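Local atomic coordinates of 2-Keto-3-deoxy-(6-phospho-)gluconate aldolase (Thermoproteus tenax, PDB entry 2R91), a protein that is an aldolase by name, of the dihydrodipicolinate synthetase family, and folds as a TIM barrel with eight parallel strands closed into a ring. Residues F21-K26 with Q251-G256; V152-T155 with H161-A164. All coordinates share one frame; numbering follows the deposited sequence.

Contact 1: residues F21-K26 with Q251-G256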
# COMPACT_ATOMS: atom_id res chain seq x y z
N PHE A 21 20.76 -21.52 -23.78
CA PHE A 21 20.54 -21.77 -22.35
C PHE A 21 21.68 -22.55 -21.69
O PHE A 21 22.15 -22.20 -20.60
CB PHE A 21 19.20 -22.50 -22.16
CG PHE A 21 18.81 -22.71 -20.73
CD1 PHE A 21 18.17 -21.70 -20.01
CD2 PHE A 21 19.08 -23.92 -20.09
CE1 PHE A 21 17.82 -21.89 -18.68
CE2 PHE A 21 18.73 -24.12 -18.77
CZ PHE A 21 18.09 -23.09 -18.05
N ALA A 22 22.13 -23.61 -22.36
CA ALA A 22 23.20 -24.46 -21.85
C ALA A 22 24.52 -23.73 -21.78
O ALA A 22 25.25 -23.93 -20.83
CB ALA A 22 23.38 -25.73 -22.77
N ASN A 23 24.85 -22.94 -22.79
CA ASN A 23 26.07 -22.17 -22.78
C ASN A 23 26.05 -21.23 -21.58
O ASN A 23 27.02 -21.15 -20.82
CB ASN A 23 26.21 -21.36 -24.08
CG ASN A 23 27.42 -20.42 -24.07
OD1 ASN A 23 28.56 -20.86 -24.18
ND2 ASN A 23 27.17 -19.10 -23.95
N HIS A 24 24.92 -20.53 -21.42
CA HIS A 24 24.76 -19.55 -20.31
C HIS A 24 24.87 -20.25 -18.95
O HIS A 24 25.64 -19.85 -18.10
CB HIS A 24 23.40 -18.85 -20.43
CG HIS A 24 23.10 -17.88 -19.31
ND1 HIS A 24 23.93 -16.82 -19.02
CD2 HIS A 24 22.07 -17.81 -18.43
CE1 HIS A 24 23.43 -16.14 -17.99
NE2 HIS A 24 22.30 -16.72 -17.62
N VAL A 25 24.13 -21.34 -18.75
CA VAL A 25 24.23 -22.05 -17.48
C VAL A 25 25.65 -22.54 -17.16
O VAL A 25 26.13 -22.43 -16.02
CB VAL A 25 23.24 -23.23 -17.42
CG1 VAL A 25 23.62 -24.16 -16.27
CG2 VAL A 25 21.78 -22.72 -17.27
N LYS A 26 26.33 -23.08 -18.16
CA LYS A 26 27.67 -23.60 -17.94
C LYS A 26 28.66 -22.48 -17.63
O LYS A 26 29.56 -22.64 -16.80
CB LYS A 26 28.11 -24.44 -19.14
CG LYS A 26 27.30 -25.76 -19.25
CD LYS A 26 27.44 -26.39 -20.67
CE LYS A 26 26.40 -27.50 -20.91
NZ LYS A 26 26.37 -27.87 -22.37
N GLN A 251 29.06 -10.66 -19.86
CA GLN A 251 29.55 -12.04 -20.09
C GLN A 251 29.98 -12.28 -21.54
O GLN A 251 30.69 -13.23 -21.82
CB GLN A 251 28.50 -13.09 -19.66
CG GLN A 251 28.14 -13.04 -18.18
CD GLN A 251 29.36 -13.18 -17.30
OE1 GLN A 251 30.20 -14.07 -17.52
NE2 GLN A 251 29.49 -12.29 -16.29
N GLY A 252 29.54 -11.44 -22.46
CA GLY A 252 30.09 -11.44 -23.81
C GLY A 252 29.62 -12.54 -24.75
O GLY A 252 30.33 -12.91 -25.69
N TYR A 253 28.42 -13.07 -24.51
CA TYR A 253 27.82 -14.02 -25.45
C TYR A 253 26.34 -13.70 -25.61
O TYR A 253 25.76 -12.96 -24.80
CB TYR A 253 28.02 -15.49 -25.01
CG TYR A 253 27.60 -15.79 -23.59
CD1 TYR A 253 26.26 -15.79 -23.22
CD2 TYR A 253 28.55 -16.06 -22.62
CE1 TYR A 253 25.87 -16.05 -21.87
CE2 TYR A 253 28.20 -16.33 -21.31
CZ TYR A 253 26.85 -16.31 -20.94
OH TYR A 253 26.55 -16.58 -19.64
N GLU A 254 25.73 -14.29 -26.64
CA GLU A 254 24.31 -14.05 -26.92
C GLU A 254 23.46 -14.71 -25.84
O GLU A 254 23.67 -15.86 -25.49
CB GLU A 254 23.92 -14.60 -28.29
CG GLU A 254 24.36 -13.73 -29.47
CD GLU A 254 23.77 -14.22 -30.81
OE1 GLU A 254 23.12 -15.30 -30.82
OE2 GLU A 254 23.95 -13.53 -31.86
N ALA A 255 22.50 -13.96 -25.32
CA ALA A 255 21.71 -14.44 -24.19
C ALA A 255 20.27 -14.74 -24.59
O ALA A 255 19.46 -15.06 -23.73
CB ALA A 255 21.70 -13.37 -23.07
N GLY A 256 19.94 -14.59 -25.87
CA GLY A 256 18.55 -14.74 -26.31
C GLY A 256 17.69 -13.58 -25.83
O GLY A 256 18.21 -12.50 -25.54
O HOH W 1 24.44 -18.35 -24.42

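Contact 2: residues V152-T155 with H161-A164. With SO4 (sulfate ion), chain E.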
# COMPACT_ATOMS: atom_id res chain seq x y z
N VAL A 152 12.96 -21.91 1.65
CA VAL A 152 12.26 -20.66 1.32
C VAL A 152 13.13 -19.76 0.45
O VAL A 152 14.32 -19.54 0.74
CB VAL A 152 11.79 -19.90 2.61
CG1 VAL A 152 10.94 -18.67 2.26
CG2 VAL A 152 11.00 -20.82 3.54
N LYS A 153 12.55 -19.23 -0.62
CA LYS A 153 13.20 -18.15 -1.36
C LYS A 153 12.29 -16.97 -1.19
O LYS A 153 11.14 -17.03 -1.61
CB LYS A 153 13.34 -18.46 -2.85
CG LYS A 153 13.78 -17.19 -3.70
CD LYS A 153 13.65 -17.47 -5.22
CE LYS A 153 14.08 -16.33 -6.20
NZ LYS A 153 14.22 -14.92 -5.67
N ASP A 154 12.79 -15.91 -0.55
CA ASP A 154 11.97 -14.74 -0.22
C ASP A 154 12.50 -13.56 -1.03
O ASP A 154 13.57 -12.99 -0.73
CB ASP A 154 12.03 -14.49 1.30
CG ASP A 154 10.97 -13.48 1.80
OD1 ASP A 154 9.91 -13.33 1.16
OD2 ASP A 154 11.22 -12.81 2.84
N THR A 155 11.80 -13.25 -2.12
CA THR A 155 12.20 -12.12 -2.97
C THR A 155 11.49 -10.93 -2.36
O THR A 155 10.31 -10.70 -2.61
CB THR A 155 11.87 -12.33 -4.49
OG1 THR A 155 12.67 -13.41 -4.98
CG2 THR A 155 12.27 -11.08 -5.29
N HIS A 161 11.84 -10.02 7.40
CA HIS A 161 10.79 -10.97 6.94
C HIS A 161 11.49 -12.29 6.56
O HIS A 161 11.06 -13.40 6.95
CB HIS A 161 10.05 -10.32 5.75
CG HIS A 161 8.86 -11.10 5.27
ND1 HIS A 161 8.98 -12.17 4.42
CD2 HIS A 161 7.54 -10.97 5.54
CE1 HIS A 161 7.78 -12.67 4.17
NE2 HIS A 161 6.88 -11.96 4.83
N THR A 162 12.60 -12.19 5.84
CA THR A 162 13.35 -13.39 5.42
C THR A 162 13.96 -14.13 6.60
O THR A 162 13.84 -15.37 6.71
CB THR A 162 14.43 -13.04 4.39
OG1 THR A 162 13.85 -12.29 3.33
CG2 THR A 162 15.08 -14.32 3.79
N LEU A 163 14.62 -13.38 7.50
CA LEU A 163 15.21 -13.97 8.69
C LEU A 163 14.17 -14.71 9.51
O LEU A 163 14.45 -15.73 10.10
CB LEU A 163 15.89 -12.87 9.55
CG LEU A 163 17.32 -12.49 9.11
CD1 LEU A 163 17.74 -11.11 9.66
CD2 LEU A 163 18.32 -13.58 9.55
N ALA A 164 12.95 -14.19 9.56
CA ALA A 164 11.91 -14.84 10.34
C ALA A 164 11.66 -16.30 9.91
O ALA A 164 11.28 -17.12 10.74
CB ALA A 164 10.61 -14.02 10.28
S SO4 E . 13.56 -13.81 -8.97
O1 SO4 E . 12.62 -13.87 -7.82
O2 SO4 E . 14.90 -13.73 -8.34
O3 SO4 E . 13.42 -14.84 -9.99
O4 SO4 E . 13.36 -12.59 -9.78

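Contact 1: residues F21-K26 with Q251-G256
Two different first torsions turn His-24 and Tyr-253 toward each other. In His-24, CG lies anti to the backbone N (chi1 177°); this carries the imidazole to the side of the helix that the loop passes, and the turn about chi2 brings ND1 to the tyrosine. In Tyr-253, CG stands between the backbone N and the carbonyl carbon (chi1 52°), and the ring extends to the helix. The fold is a TIM barrel. Here helix 18-30, which follows the first barrel strand, meets the chain just after helix 239-251. His-24 ND1 and Tyr-253 OH are hydrogen-bonded at 2.7 Å, and either could be the donor. The hydroxyl reaches the imidazole at its edge, near the ring plane. The two rings meet rim to rim with planes 67° apart, and neither covers the other. His-24 NE2 is bonded to Asn-199 OD1, so both ring nitrogens are held and the ring's rotation is fixed. Tyr-253 OH has a second partner in Asn-27 ND2. Val-247 of helix 239-251 packs against both side chains. Asn-23 sits closer to solvent. Its amide stands almost upright on one face of the Tyr-253 ring, with ND2 offset toward the rim and 3.4 Å from Tyr-253 CG. A water also joins the segments: it accepts from Asn-23 ND2 at 2.9 Å and donates to Glu-254 O at 2.8 Å.

Contact 2: residues V152-T155 with H161-A164
One carboxylate oxygen, Asp-154 OD2, accepts hydrogen bonds from two successive helix residues, His-161 and Thr-162, which reach it from opposite faces of the carboxylate plane. His-161 ND1 donates to Asp-154 OD2 at 2.8 Å, on the syn side and 30° out of that plane. Thr-162 OG1 donates to Asp-154 OD2 at 2.7 Å, on the anti side and tilted out by a similar amount. OD2 lies at the edge of the imidazole, close to the ring plane, and the N-H...O angle of 159° makes a fairly straight bond. With chi1 at -168°, the Asp-154 carboxylate is held trans to the backbone nitrogen and carried across to the helix. The contact lies within one beta-alpha-beta unit of the TIM barrel, between strand 149-154 and helix 159-168. Thr-162 CG2 adds a nonpolar touch, 3.9 Å from Asp-154 CB. The other carboxylate oxygen, OD1, is bonded to Asn-156 ND2, and Thr-162 OG1 is also bonded to Asn-176 ND2.

The residues on either side of Asp-154 point away from the helix. Lys-153 and Thr-155 extend to a sulfate ion, probably from the crystallisation liquor. Tyr-128 OH and Thr-42 OG1 also bind this ion. Lys-153 NZ and Thr-155 OG1 are modelled too close together, so their own bonds to it are doubtful.

His-161 NE2 is bonded to Asp-137 OD2. The imidazole is therefore gripped between two carboxylates, a setting that would be expected to stabilise a positive charge on His-161.

How the contacts relate
From the N terminus, the chain runs through strand 2-6 and then enters helix 18-30, which carries segment 21-26 of contact 1. It goes on round the barrel to strand 149-154, where contact 2 begins. Contact 2 closes a short loop of five residues before strand 173-176. The chain then completes the barrel and passes through helix 239-251. Segment 251-256 follows and closes contact 1 across 224 residues. Contact 2 falls within the long loop of contact 1, and the two do not cross. They lie on opposite sides of the chain's centre, about 29 Å apart between centres. Contact 1 ties helix 18-30 to the loop after helix 239-251; contact 2 ties a strand to its own helix.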